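Side-chain contacts in 433aa long hypothetical phosphoribosylglycinamide formyl transferase (Pyrococcus horikoshii, PDB 2DWC), which belongs to the ATP-grasp superfamily and binds adenosine-5'-diphosphate in a pocket built largely by its ATP-grasp domain: residues Gln20-Leu25 with Lys32-Glu37; Ile36-Leu41 with Leu316-Val321; Tyr355-Arg360 with Arg385-Ala390; Pro369-Arg374 with Glu405-Met410. All coordinates share one frame; numbering follows the deposited sequence.

From the N terminus, interaction 1 closes the short turn between strand 21-25 and helix 29-40 within the preATP-grasp domain. Interaction 2 starts on the same helix, sharing Ile-36 and Glu-37, and bridges 274 residues to bring helix 313-322 onto helix 29-40; the centres of the two contacts lie about 7 Å apart. Interactions 3 and 4 both lie within the PurT C-terminal region, the first closing over the 24 residues between 360 and 385, the second over the 30 between 374 and 405. Their segments alternate, so they cross rather than nest, and strands 386-393 and 371-375 are neighbours in one mixed sheet. About 13 Å separates their centres. All four contacts also touch the second subunit.

Interaction 1: Gln20-Leu25 with Lys32-Glu37; sequences QKILLL and KEIAIE
The first strand-turn-helix of the Rossmann-like preATP-grasp domain is closed by Ile-22 and Leu-24 packing on Ile-34 and Ala-35. Strand 21-25 and helix 32-37 run antiparallel at 171°, their axes 10.0 Å apart, as expected for the first two elements of the beta-alpha-beta unit that strand 44-49 completes. The turn and the first part of helix 29-40 carry glycines in a pattern resembling the Rossmann GxGxxG. Both strand side chains project toward the helix, and Ile-34 answers with its CG2 branch. This methyl stands anti to the backbone N, while CG1, with chi1 at -66°, lies anti to the carbonyl carbon; this places CG2 between Ile-22 and Leu-24, where the shortest contacts are made. Ile-22 CD1 reaches Ile-34 CG2 at 3.9 Å, its extended end (chi2 176°) carrying the terminal methyl across to the helix. The interface is wholly apolar and buried, with 157 Å² covered in all. Beyond it, Ala-35 meets Val-59 of helix 55-59. Leu-24 divides its two methyls between neighbouring helix residues: CD2 lies 4.0 Å from Ile-34 CG2, and CD1 lies 4.1 Å from Ala-35 CB.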
loop_
_atom_site.group_PDB
_atom_site.type_symbol
_atom_site.label_atom_id
_atom_site.label_comp_id
_atom_site.label_asym_id
_atom_site.label_seq_id
_atom_site.Cartn_x
_atom_site.Cartn_y
_atom_site.Cartn_z
ATOM N N GLN B 20 -6.853 9.734 -15.712
ATOM C CA GLN B 20 -6.149 8.760 -16.548
ATOM C C GLN B 20 -6.853 7.446 -16.103
ATOM O O GLN B 20 -7.418 7.394 -15.012
ATOM C CB GLN B 20 -4.684 8.660 -16.213
ATOM C CG GLN B 20 -3.895 9.622 -17.118
ATOM C CD GLN B 20 -4.194 11.056 -16.711
ATOM O OE1 GLN B 20 -4.162 11.364 -15.532
ATOM N NE2 GLN B 20 -4.534 11.909 -17.678
ATOM N N LYS B 21 -6.784 6.395 -16.919
ATOM C CA LYS B 21 -7.526 5.165 -16.585
ATOM C C LYS B 21 -6.758 3.919 -17.048
ATOM O O LYS B 21 -6.199 3.895 -18.156
ATOM C CB LYS B 21 -8.890 5.199 -17.327
ATOM C CG LYS B 21 -9.804 3.984 -16.998
ATOM C CD LYS B 21 -11.010 3.995 -17.971
ATOM C CE LYS B 21 -11.868 5.219 -17.700
ATOM N NZ LYS B 21 -13.041 5.268 -18.644
ATOM N N ILE B 22 -6.652 2.934 -16.169
ATOM C CA ILE B 22 -6.033 1.674 -16.597
ATOM C C ILE B 22 -7.111 0.610 -16.642
ATOM O O ILE B 22 -8.085 0.695 -15.897
ATOM C CB ILE B 22 -4.929 1.205 -15.633
ATOM C CG1 ILE B 22 -5.488 0.989 -14.201
ATOM C CG2 ILE B 22 -3.773 2.249 -15.666
ATOM C CD1 ILE B 22 -4.397 0.417 -13.242
ATOM N N LEU B 23 -6.929 -0.386 -17.528
ATOM C CA LEU B 23 -7.882 -1.474 -17.682
ATOM C C LEU B 23 -7.086 -2.751 -17.371
ATOM O O LEU B 23 -6.173 -3.114 -18.120
ATOM C CB LEU B 23 -8.423 -1.515 -19.136
ATOM C CG LEU B 23 -9.452 -2.616 -19.357
ATOM C CD1 LEU B 23 -10.729 -2.365 -18.535
ATOM C CD2 LEU B 23 -9.780 -2.674 -20.858
ATOM N N LEU B 24 -7.418 -3.372 -16.238
ATOM C CA LEU B 24 -6.745 -4.609 -15.829
ATOM C C LEU B 24 -7.455 -5.824 -16.443
ATOM O O LEU B 24 -8.636 -6.017 -16.184
ATOM C CB LEU B 24 -6.791 -4.742 -14.291
ATOM C CG LEU B 24 -6.039 -3.602 -13.577
ATOM C CD1 LEU B 24 -6.257 -3.758 -12.076
ATOM C CD2 LEU B 24 -4.519 -3.710 -13.845
ATOM N N LEU B 25 -6.775 -6.595 -17.300
ATOM C CA LEU B 25 -7.399 -7.815 -17.861
ATOM C C LEU B 25 -6.865 -8.945 -16.987
ATOM O O LEU B 25 -5.760 -9.483 -17.220
ATOM C CB LEU B 25 -7.042 -7.976 -19.334
ATOM C CG LEU B 25 -7.544 -6.786 -20.185
ATOM C CD1 LEU B 25 -7.262 -7.140 -21.702
ATOM C CD2 LEU B 25 -9.075 -6.475 -20.005
ATOM N N LYS B 32 -4.571 -6.640 -8.092
ATOM C CA LYS B 32 -5.054 -5.885 -6.926
ATOM C C LYS B 32 -3.998 -4.875 -6.460
ATOM O O LYS B 32 -4.348 -3.732 -6.115
ATOM C CB LYS B 32 -5.379 -6.861 -5.767
ATOM C CG LYS B 32 -5.962 -6.195 -4.542
ATOM C CD LYS B 32 -6.223 -7.290 -3.463
ATOM C CE LYS B 32 -7.194 -6.787 -2.418
ATOM N NZ LYS B 32 -7.357 -7.829 -1.328
ATOM N N GLU B 33 -2.725 -5.301 -6.387
ATOM C CA GLU B 33 -1.675 -4.375 -5.974
ATOM C C GLU B 33 -1.402 -3.275 -7.024
ATOM O O GLU B 33 -1.086 -2.122 -6.650
ATOM C CB GLU B 33 -0.390 -5.147 -5.575
ATOM C CG GLU B 33 -0.557 -5.794 -4.172
ATOM C CD GLU B 33 -0.527 -4.771 -3.004
ATOM O OE1 GLU B 33 -0.954 -5.160 -1.875
ATOM O OE2 GLU B 33 -0.058 -3.602 -3.181
ATOM N N ILE B 34 -1.577 -3.568 -8.317
ATOM C CA ILE B 34 -1.431 -2.495 -9.319
ATOM C C ILE B 34 -2.605 -1.509 -9.082
ATOM O O ILE B 34 -2.451 -0.290 -9.126
ATOM C CB ILE B 34 -1.543 -3.049 -10.757
ATOM C CG1 ILE B 34 -0.344 -3.972 -11.041
ATOM C CG2 ILE B 34 -1.586 -1.886 -11.792
ATOM C CD1 ILE B 34 -0.512 -4.759 -12.334
ATOM N N ALA B 35 -3.791 -2.041 -8.787
ATOM C CA ALA B 35 -4.923 -1.160 -8.553
ATOM C C ALA B 35 -4.698 -0.278 -7.338
ATOM O O ALA B 35 -5.117 0.890 -7.313
ATOM C CB ALA B 35 -6.234 -2.010 -8.375
ATOM N N ILE B 36 -4.096 -0.844 -6.298
ATOM C CA ILE B 36 -3.830 -0.056 -5.085
ATOM C C ILE B 36 -2.839 1.077 -5.382
ATOM O O ILE B 36 -3.035 2.211 -4.934
ATOM C CB ILE B 36 -3.309 -1.010 -3.952
ATOM C CG1 ILE B 36 -4.499 -1.761 -3.366
ATOM C CG2 ILE B 36 -2.693 -0.192 -2.798
ATOM C CD1 ILE B 36 -4.091 -2.882 -2.432
ATOM N N GLU B 37 -1.778 0.813 -6.137
ATOM C CA GLU B 37 -0.885 1.971 -6.441
ATOM C C GLU B 37 -1.588 2.992 -7.326
ATOM O O GLU B 37 -1.431 4.223 -7.152
ATOM C CB GLU B 37 0.368 1.491 -7.137
ATOM C CG GLU B 37 1.344 2.664 -7.428
ATOM C CD GLU B 37 1.876 3.364 -6.151
ATOM O OE1 GLU B 37 1.899 2.761 -5.024
ATOM O OE2 GLU B 37 2.303 4.521 -6.305
#

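Interaction 2: Ile36-Leu41 with Leu316-Val321; sequences IEAQRL and LHLRAV
Leu-318 of helix 313-322 presses one methyl, CD2, against the end of helix 29-40, among Glu-37, Ala-38 and, just after the helix, Leu-41. With CG anti to the backbone N (chi1 178°) and chi2 at 67°, its CD2 is carried to the helix backbone, 3.3 Å from Ala-38 N and 3.8 Å from Ala-38 CB, a close fit. Glu-37 also starts anti to its N but bends at chi2 (63°), which lays CG 3.7 Å from Leu-318 CD2 and turns the carboxylate away from the leucine. Leu-41 runs past Leu-318 in the opposite direction, CD1 to CD2 4.2 Å. Beside the apolar contact a water bridges the two charged side chains, donating to Glu-37 OE2 at 3.1 Å and accepting from Arg-319 NH1 at 2.9 Å, in the guanidinium plane. The carboxylate's stronger partner is Arg-374 of the second subunit. Ile-22 of strand 21-25 touches both Ala-38 and Leu-318, placing the helix pair over the parallel sheet, while Val-321 leans on strand 85-88 and Ala-320 on strand 209-219.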
loop_
_atom_site.group_PDB
_atom_site.type_symbol
_atom_site.label_atom_id
_atom_site.label_comp_id
_atom_site.label_asym_id
_atom_site.label_seq_id
_atom_site.Cartn_x
_atom_site.Cartn_y
_atom_site.Cartn_z
ATOM N N ILE B 36 -4.096 -0.844 -6.298
ATOM C CA ILE B 36 -3.830 -0.056 -5.085
ATOM C C ILE B 36 -2.839 1.077 -5.382
ATOM O O ILE B 36 -3.035 2.211 -4.934
ATOM C CB ILE B 36 -3.309 -1.010 -3.952
ATOM C CG1 ILE B 36 -4.499 -1.761 -3.366
ATOM C CG2 ILE B 36 -2.693 -0.192 -2.798
ATOM C CD1 ILE B 36 -4.091 -2.882 -2.432
ATOM N N GLU B 37 -1.778 0.813 -6.137
ATOM C CA GLU B 37 -0.885 1.971 -6.441
ATOM C C GLU B 37 -1.588 2.992 -7.326
ATOM O O GLU B 37 -1.431 4.223 -7.152
ATOM C CB GLU B 37 0.368 1.491 -7.137
ATOM C CG GLU B 37 1.344 2.664 -7.428
ATOM C CD GLU B 37 1.876 3.364 -6.151
ATOM O OE1 GLU B 37 1.899 2.761 -5.024
ATOM O OE2 GLU B 37 2.303 4.521 -6.305
ATOM N N ALA B 38 -2.401 2.497 -8.253
ATOM C CA ALA B 38 -3.148 3.453 -9.115
ATOM C C ALA B 38 -4.049 4.329 -8.239
ATOM O O ALA B 38 -4.091 5.547 -8.378
ATOM C CB ALA B 38 -3.994 2.676 -10.136
ATOM N N GLN B 39 -4.797 3.710 -7.321
ATOM C CA GLN B 39 -5.632 4.516 -6.410
ATOM C C GLN B 39 -4.800 5.495 -5.627
ATOM O O GLN B 39 -5.224 6.614 -5.376
ATOM C CB GLN B 39 -6.385 3.646 -5.410
ATOM C CG GLN B 39 -7.482 2.830 -6.125
ATOM C CD GLN B 39 -8.808 3.578 -6.229
ATOM O OE1 GLN B 39 -8.875 4.796 -6.127
ATOM N NE2 GLN B 39 -9.885 2.827 -6.426
ATOM N N ARG B 40 -3.620 5.080 -5.204
ATOM C CA ARG B 40 -2.744 5.969 -4.472
ATOM C C ARG B 40 -2.221 7.169 -5.277
ATOM O O ARG B 40 -1.770 8.148 -4.673
ATOM C CB ARG B 40 -1.583 5.177 -3.881
ATOM C CG ARG B 40 -1.970 4.492 -2.569
ATOM C CD ARG B 40 -0.852 3.579 -2.115
ATOM N NE ARG B 40 -1.040 3.203 -0.690
ATOM C CZ ARG B 40 -0.290 2.287 -0.096
ATOM N NH1 ARG B 40 0.660 1.630 -0.789
ATOM N NH2 ARG B 40 -0.418 2.098 1.207
ATOM N N LEU B 41 -2.352 7.112 -6.607
ATOM C CA LEU B 41 -1.938 8.203 -7.495
ATOM C C LEU B 41 -3.186 8.885 -8.104
ATOM O O LEU B 41 -3.070 9.716 -9.001
ATOM C CB LEU B 41 -1.061 7.651 -8.613
ATOM C CG LEU B 41 0.309 7.137 -8.197
ATOM C CD1 LEU B 41 1.044 6.558 -9.387
ATOM C CD2 LEU B 41 1.103 8.313 -7.638
ATOM N N LEU B 316 6.081 -0.224 -9.965
ATOM C CA LEU B 316 7.092 0.008 -11.034
ATOM C C LEU B 316 6.393 -0.208 -12.374
ATOM O O LEU B 316 6.583 0.558 -13.306
ATOM C CB LEU B 316 8.255 -0.970 -10.923
ATOM C CG LEU B 316 9.184 -0.638 -9.746
ATOM C CD1 LEU B 316 10.170 -1.782 -9.517
ATOM C CD2 LEU B 316 9.936 0.694 -10.031
ATOM N N HIS B 317 5.589 -1.260 -12.455
ATOM C CA HIS B 317 4.859 -1.539 -13.698
ATOM C C HIS B 317 3.917 -0.393 -14.019
ATOM O O HIS B 317 3.863 0.082 -15.145
ATOM C CB HIS B 317 4.023 -2.825 -13.525
ATOM C CG HIS B 317 3.492 -3.404 -14.798
ATOM N ND1 HIS B 317 4.285 -3.680 -15.893
ATOM C CD2 HIS B 317 2.244 -3.825 -15.119
ATOM C CE1 HIS B 317 3.554 -4.265 -16.828
ATOM N NE2 HIS B 317 2.307 -4.366 -16.385
ATOM N N LEU B 318 3.118 0.014 -13.034
ATOM C CA LEU B 318 2.146 1.081 -13.273
ATOM C C LEU B 318 2.829 2.377 -13.744
ATOM O O LEU B 318 2.389 3.035 -14.695
ATOM C CB LEU B 318 1.345 1.361 -11.993
ATOM C CG LEU B 318 0.337 2.508 -12.143
ATOM C CD1 LEU B 318 -0.765 2.101 -13.130
ATOM C CD2 LEU B 318 -0.269 2.836 -10.773
ATOM N N ARG B 319 3.879 2.762 -13.038
ATOM C CA ARG B 319 4.576 3.989 -13.436
ATOM C C ARG B 319 5.098 3.857 -14.857
ATOM O O ARG B 319 4.924 4.756 -15.683
ATOM C CB ARG B 319 5.733 4.276 -12.448
ATOM C CG ARG B 319 5.162 4.839 -11.095
ATOM C CD ARG B 319 6.203 4.887 -10.004
ATOM N NE ARG B 319 7.245 5.857 -10.311
ATOM C CZ ARG B 319 7.667 6.829 -9.484
ATOM N NH1 ARG B 319 7.134 6.998 -8.287
ATOM N NH2 ARG B 319 8.678 7.626 -9.850
ATOM N N ALA B 320 5.724 2.729 -15.139
ATOM C CA ALA B 320 6.302 2.550 -16.466
ATOM C C ALA B 320 5.222 2.679 -17.540
ATOM O O ALA B 320 5.429 3.386 -18.517
ATOM C CB ALA B 320 6.978 1.153 -16.605
ATOM N N VAL B 321 4.074 2.005 -17.360
ATOM C CA VAL B 321 3.059 2.028 -18.432
ATOM C C VAL B 321 2.198 3.274 -18.560
ATOM O O VAL B 321 1.490 3.444 -19.578
ATOM C CB VAL B 321 2.172 0.731 -18.416
ATOM C CG1 VAL B 321 3.073 -0.496 -18.355
ATOM C CG2 VAL B 321 1.200 0.733 -17.215
HETATM O O HOH W 1 5.234 5.455 -6.727
#

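Interaction 3: Tyr355-Arg360 with Arg385-Ala390; sequences YSPRFR and RRLGIA. With SO4 (sulfate ion), chain F.
Two N-H groups of Arg-385 hold a sulfate ion, probably taken from the crystallisation liquor: NE donates to O4 at 2.9 Å with an N-H...O angle of 165°, and NH2 donates to O3, also at 2.9 Å, at 167°. The sulfur lies in the guanidinium plane, so the anion sits at the edge of the group, and Lys-378 NZ and Tyr-382 OH bind it too. Two residues on, Leu-387 turns inward to Pro-357 and Phe-359, packing the three-stranded antiparallel sheet of strand 358-360 against strand 386-393 of the large mixed sheet. Leu-387 and Gly-388 form a classic beta bulge opposite Ile-348. Leu-387 CB meets the Phe-359 ring in its plane, at the edge, 3.9 Å from CE2, while CD1 reaches Pro-357 CB at 4.1 Å. A chi1 of -53° sets the ring anti to the carbonyl carbon of Phe-359, and its CE2-CZ edge faces Leu-387. Leu-413 of strand 412-414 touches both Phe-359 and Leu-387, and Phe-359 and Arg-360 pair antiparallel with a strand of the second subunit.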
loop_
_atom_site.group_PDB
_atom_site.type_symbol
_atom_site.label_atom_id
_atom_site.label_comp_id
_atom_site.label_asym_id
_atom_site.label_seq_id
_atom_site.Cartn_x
_atom_site.Cartn_y
_atom_site.Cartn_z
ATOM N N TYR B 355 -16.992 -21.702 -0.607
ATOM C CA TYR B 355 -17.213 -20.264 -0.547
ATOM C C TYR B 355 -16.919 -19.672 0.815
ATOM O O TYR B 355 -16.863 -20.397 1.823
ATOM C CB TYR B 355 -18.671 -19.994 -0.904
ATOM C CG TYR B 355 -18.854 -18.865 -1.854
ATOM C CD1 TYR B 355 -19.146 -17.578 -1.388
ATOM C CD2 TYR B 355 -18.701 -19.062 -3.221
ATOM C CE1 TYR B 355 -19.285 -16.522 -2.277
ATOM C CE2 TYR B 355 -18.823 -17.998 -4.129
ATOM C CZ TYR B 355 -19.117 -16.741 -3.653
ATOM O OH TYR B 355 -19.283 -15.686 -4.505
ATOM N N SER B 356 -16.708 -18.350 0.836
ATOM C CA SER B 356 -16.501 -17.584 2.089
ATOM C C SER B 356 -15.327 -18.085 2.935
ATOM O O SER B 356 -15.509 -18.478 4.094
ATOM C CB SER B 356 -17.794 -17.623 2.953
ATOM O OG SER B 356 -18.948 -17.290 2.140
ATOM N N PRO B 357 -14.109 -18.030 2.387
ATOM C CA PRO B 357 -12.960 -18.518 3.178
ATOM C C PRO B 357 -12.751 -17.753 4.472
ATOM O O PRO B 357 -13.146 -16.553 4.593
ATOM C CB PRO B 357 -11.762 -18.328 2.223
ATOM C CG PRO B 357 -12.426 -18.369 0.804
ATOM C CD PRO B 357 -13.702 -17.566 1.041
ATOM N N ARG B 358 -12.165 -18.422 5.480
ATOM C CA ARG B 358 -11.877 -17.724 6.724
ATOM C C ARG B 358 -10.509 -18.267 7.169
ATOM O O ARG B 358 -10.112 -19.406 6.823
ATOM C CB ARG B 358 -12.975 -17.907 7.801
ATOM C CG ARG B 358 -13.549 -19.215 8.027
ATOM C CD ARG B 358 -14.592 -19.033 9.158
ATOM N NE ARG B 358 -15.881 -18.547 8.679
ATOM C CZ ARG B 358 -16.810 -17.961 9.443
ATOM N NH1 ARG B 358 -16.594 -17.764 10.747
ATOM N NH2 ARG B 358 -17.977 -17.586 8.926
ATOM N N PHE B 359 -9.780 -17.422 7.873
ATOM C CA PHE B 359 -8.410 -17.736 8.253
ATOM C C PHE B 359 -8.261 -17.624 9.737
ATOM O O PHE B 359 -8.684 -16.625 10.324
ATOM C CB PHE B 359 -7.487 -16.701 7.603
ATOM C CG PHE B 359 -7.671 -16.554 6.133
ATOM C CD1 PHE B 359 -8.626 -15.677 5.606
ATOM C CD2 PHE B 359 -6.924 -17.347 5.260
ATOM C CE1 PHE B 359 -8.826 -15.603 4.232
ATOM C CE2 PHE B 359 -7.135 -17.276 3.881
ATOM C CZ PHE B 359 -8.109 -16.384 3.381
ATOM N N ARG B 360 -7.650 -18.612 10.383
ATOM C CA ARG B 360 -7.449 -18.439 11.824
ATOM C C ARG B 360 -5.990 -18.667 12.173
ATOM O O ARG B 360 -5.193 -19.033 11.333
ATOM C CB ARG B 360 -8.356 -19.346 12.664
ATOM C CG ARG B 360 -8.005 -20.817 12.590
ATOM C CD ARG B 360 -8.918 -21.599 13.553
ATOM N NE ARG B 360 -8.547 -23.012 13.541
ATOM C CZ ARG B 360 -9.232 -23.993 14.130
ATOM N NH1 ARG B 360 -10.360 -23.742 14.810
ATOM N NH2 ARG B 360 -8.781 -25.241 14.023
ATOM N N ARG B 385 -5.698 -23.235 -4.500
ATOM C CA ARG B 385 -5.802 -21.796 -4.816
ATOM C C ARG B 385 -4.987 -20.955 -3.826
ATOM O O ARG B 385 -5.045 -21.190 -2.632
ATOM C CB ARG B 385 -7.268 -21.328 -4.771
ATOM C CG ARG B 385 -7.506 -19.924 -5.387
ATOM C CD ARG B 385 -8.986 -19.504 -5.406
ATOM N NE ARG B 385 -9.173 -18.677 -6.611
ATOM C CZ ARG B 385 -10.335 -18.188 -7.021
ATOM N NH1 ARG B 385 -11.446 -18.425 -6.326
ATOM N NH2 ARG B 385 -10.386 -17.480 -8.148
ATOM N N ARG B 386 -4.240 -19.966 -4.319
ATOM C CA ARG B 386 -3.476 -19.119 -3.412
ATOM C C ARG B 386 -4.443 -18.067 -2.867
ATOM O O ARG B 386 -5.011 -17.285 -3.648
ATOM C CB ARG B 386 -2.382 -18.391 -4.172
ATOM C CG ARG B 386 -1.371 -17.769 -3.264
ATOM C CD ARG B 386 -0.282 -17.128 -4.138
ATOM N NE ARG B 386 0.463 -18.157 -4.864
ATOM C CZ ARG B 386 0.913 -18.025 -6.111
ATOM N NH1 ARG B 386 0.695 -16.908 -6.791
ATOM N NH2 ARG B 386 1.596 -19.015 -6.676
ATOM N N LEU B 387 -4.608 -18.045 -1.549
ATOM C CA LEU B 387 -5.531 -17.108 -0.895
ATOM C C LEU B 387 -4.842 -15.935 -0.230
ATOM O O LEU B 387 -5.507 -14.944 0.150
ATOM C CB LEU B 387 -6.384 -17.857 0.144
ATOM C CG LEU B 387 -7.261 -18.944 -0.480
ATOM C CD1 LEU B 387 -8.226 -19.483 0.621
ATOM C CD2 LEU B 387 -8.055 -18.355 -1.680
ATOM N N GLY B 388 -3.514 -16.011 -0.072
ATOM C CA GLY B 388 -2.822 -14.881 0.546
ATOM C C GLY B 388 -1.337 -15.143 0.614
ATOM O O GLY B 388 -0.864 -16.129 0.032
ATOM N N ILE B 389 -0.598 -14.267 1.285
ATOM C CA ILE B 389 0.842 -14.491 1.463
ATOM C C ILE B 389 1.289 -13.963 2.814
ATOM O O ILE B 389 0.700 -13.027 3.354
ATOM C CB ILE B 389 1.762 -13.727 0.441
ATOM C CG1 ILE B 389 1.343 -12.239 0.363
ATOM C CG2 ILE B 389 1.789 -14.446 -0.894
ATOM C CD1 ILE B 389 2.432 -11.361 -0.242
ATOM N N ALA B 390 2.331 -14.582 3.365
ATOM C CA ALA B 390 2.967 -14.033 4.548
ATOM C C ALA B 390 4.183 -13.265 3.967
ATOM O O ALA B 390 4.822 -13.730 3.009
ATOM C CB ALA B 390 3.475 -15.179 5.488
HETATM S S SO4 F . -6.995 -17.909 -9.464
HETATM O O1 SO4 F . -7.190 -19.386 -9.634
HETATM O O2 SO4 F . -5.767 -17.498 -10.221
HETATM O O3 SO4 F . -8.197 -17.187 -9.999
HETATM O O4 SO4 F . -6.839 -17.601 -8.005
#

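Interaction 4: Pro369-Arg374 with Glu405-Met410; sequences PNATVR and EMVAHM
Val-407 of helix 397-409 packs on strand 371-375, one methyl for each of two strand residues. Its CG2 lies 3.9 Å from Ala-371 CB, and its CG1 lies 3.8 Å from Val-373 CG1. Ala-371 and Val-373 are two apart in the strand and both project toward the helix. With chi1 at 172°, Val-407 has CG1 anti to the backbone N and CG2 anti to the carbonyl carbon, and this spreads the two methyls along the strand. The axes of strand 371-374 and helix 405-409 approach to 9.1 Å and cross at -50°, an alpha-on-beta packing in the C-terminal region; Ala-390 of strand 386-393, the next strand of that sheet, also touches Val-407. From this buried centre the contact loosens outward: Met-406 is solvent-exposed and rests on Val-368, and His-409, also exposed, meets His-346 edge-to-face. On the strand's far side, Thr-372 projects away and its CG2 lies over one face of the Arg-374 guanidinium. Arg-374 NH1 donates to Val-373 O at 3.0 Å from above the carbonyl plane. The closest contacts to the helix are between methyl groups, so they set shape rather than direction, whereas the buried charge of Arg-374 is answered by Glu-37 of the second subunit.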
loop_
_atom_site.group_PDB
_atom_site.type_symbol
_atom_site.label_atom_id
_atom_site.label_comp_id
_atom_site.label_asym_id
_atom_site.label_seq_id
_atom_site.Cartn_x
_atom_site.Cartn_y
_atom_site.Cartn_z
ATOM N N PRO B 369 7.165 -10.412 15.020
ATOM C CA PRO B 369 7.694 -9.113 14.572
ATOM C C PRO B 369 8.332 -9.153 13.189
ATOM O O PRO B 369 8.837 -10.211 12.741
ATOM C CB PRO B 369 8.711 -8.738 15.672
ATOM C CG PRO B 369 9.153 -10.055 16.191
ATOM C CD PRO B 369 7.891 -10.912 16.214
ATOM N N ASN B 370 8.264 -8.005 12.513
ATOM C CA ASN B 370 8.852 -7.833 11.179
ATOM C C ASN B 370 8.224 -8.752 10.142
ATOM O O ASN B 370 8.910 -9.297 9.282
ATOM C CB ASN B 370 10.365 -8.103 11.211
ATOM C CG ASN B 370 11.094 -7.226 12.236
ATOM O OD1 ASN B 370 10.673 -6.118 12.532
ATOM N ND2 ASN B 370 12.214 -7.724 12.756
ATOM N N ALA B 371 6.924 -8.978 10.272
ATOM C CA ALA B 371 6.211 -9.762 9.277
ATOM C C ALA B 371 4.759 -9.320 9.310
ATOM O O ALA B 371 4.318 -8.624 10.224
ATOM C CB ALA B 371 6.275 -11.224 9.613
ATOM N N THR B 372 4.025 -9.698 8.273
ATOM C CA THR B 372 2.592 -9.440 8.273
ATOM C C THR B 372 1.988 -10.346 7.228
ATOM O O THR B 372 2.694 -11.179 6.670
ATOM C CB THR B 372 2.216 -7.941 8.012
ATOM O OG1 THR B 372 0.807 -7.781 8.301
ATOM C CG2 THR B 372 2.502 -7.529 6.563
ATOM N N VAL B 373 0.675 -10.255 7.000
ATOM C CA VAL B 373 0.093 -11.081 5.957
ATOM C C VAL B 373 -0.775 -10.209 5.048
ATOM O O VAL B 373 -1.194 -9.101 5.430
ATOM C CB VAL B 373 -0.841 -12.221 6.521
ATOM C CG1 VAL B 373 -0.028 -13.185 7.449
ATOM C CG2 VAL B 373 -1.998 -11.602 7.256
ATOM N N ARG B 374 -1.010 -10.698 3.843
ATOM C CA ARG B 374 -1.942 -10.029 2.907
ATOM C C ARG B 374 -2.885 -11.153 2.516
ATOM O O ARG B 374 -2.423 -12.263 2.143
ATOM C CB ARG B 374 -1.237 -9.434 1.675
ATOM C CG ARG B 374 -0.931 -7.937 1.852
ATOM C CD ARG B 374 0.360 -7.647 2.538
ATOM N NE ARG B 374 0.514 -6.200 2.761
ATOM C CZ ARG B 374 -0.048 -5.546 3.793
ATOM N NH1 ARG B 374 -0.787 -6.220 4.685
ATOM N NH2 ARG B 374 0.088 -4.227 3.923
ATOM N N GLU B 405 7.946 -18.248 6.127
ATOM C CA GLU B 405 7.443 -19.621 6.175
ATOM C C GLU B 405 6.739 -19.934 7.491
ATOM O O GLU B 405 5.647 -20.541 7.508
ATOM C CB GLU B 405 8.590 -20.613 5.976
ATOM C CG GLU B 405 8.143 -22.048 5.952
ATOM C CD GLU B 405 9.328 -22.985 5.781
ATOM O OE1 GLU B 405 10.419 -22.669 6.310
ATOM O OE2 GLU B 405 9.164 -24.035 5.128
ATOM N N MET B 406 7.347 -19.539 8.620
ATOM C CA MET B 406 6.747 -19.799 9.907
ATOM C C MET B 406 5.388 -19.108 10.054
ATOM O O MET B 406 4.445 -19.710 10.542
ATOM C CB MET B 406 7.708 -19.361 11.025
ATOM C CG MET B 406 7.071 -19.347 12.393
ATOM S SD MET B 406 8.243 -18.861 13.689
ATOM C CE MET B 406 8.275 -17.001 13.558
ATOM N N VAL B 407 5.298 -17.843 9.644
ATOM C CA VAL B 407 4.025 -17.101 9.715
ATOM C C VAL B 407 2.954 -17.773 8.837
ATOM O O VAL B 407 1.811 -17.981 9.273
ATOM C CB VAL B 407 4.232 -15.608 9.284
ATOM C CG1 VAL B 407 2.853 -14.878 9.155
ATOM C CG2 VAL B 407 5.080 -14.889 10.346
ATOM N N ALA B 408 3.308 -18.156 7.619
ATOM C CA ALA B 408 2.318 -18.812 6.769
ATOM C C ALA B 408 1.818 -20.099 7.403
ATOM O O ALA B 408 0.622 -20.399 7.363
ATOM C CB ALA B 408 2.897 -19.108 5.389
ATOM N N HIS B 409 2.739 -20.884 7.960
ATOM C CA HIS B 409 2.354 -22.147 8.577
ATOM C C HIS B 409 1.518 -22.032 9.854
ATOM O O HIS B 409 0.948 -23.023 10.289
ATOM C CB HIS B 409 3.604 -23.009 8.806
ATOM C CG HIS B 409 4.193 -23.546 7.536
ATOM N ND1 HIS B 409 5.435 -24.152 7.486
ATOM C CD2 HIS B 409 3.710 -23.579 6.271
ATOM C CE1 HIS B 409 5.687 -24.532 6.244
ATOM N NE2 HIS B 409 4.658 -24.197 5.487
ATOM N N MET B 410 1.442 -20.837 10.450
ATOM C CA MET B 410 0.629 -20.613 11.625
ATOM C C MET B 410 -0.842 -20.376 11.267
ATOM O O MET B 410 -1.718 -20.355 12.145
ATOM C CB MET B 410 1.146 -19.391 12.379
ATOM C CG MET B 410 2.481 -19.639 13.082
ATOM S SD MET B 410 3.032 -18.110 13.888
ATOM C CE MET B 410 4.471 -18.622 14.796
#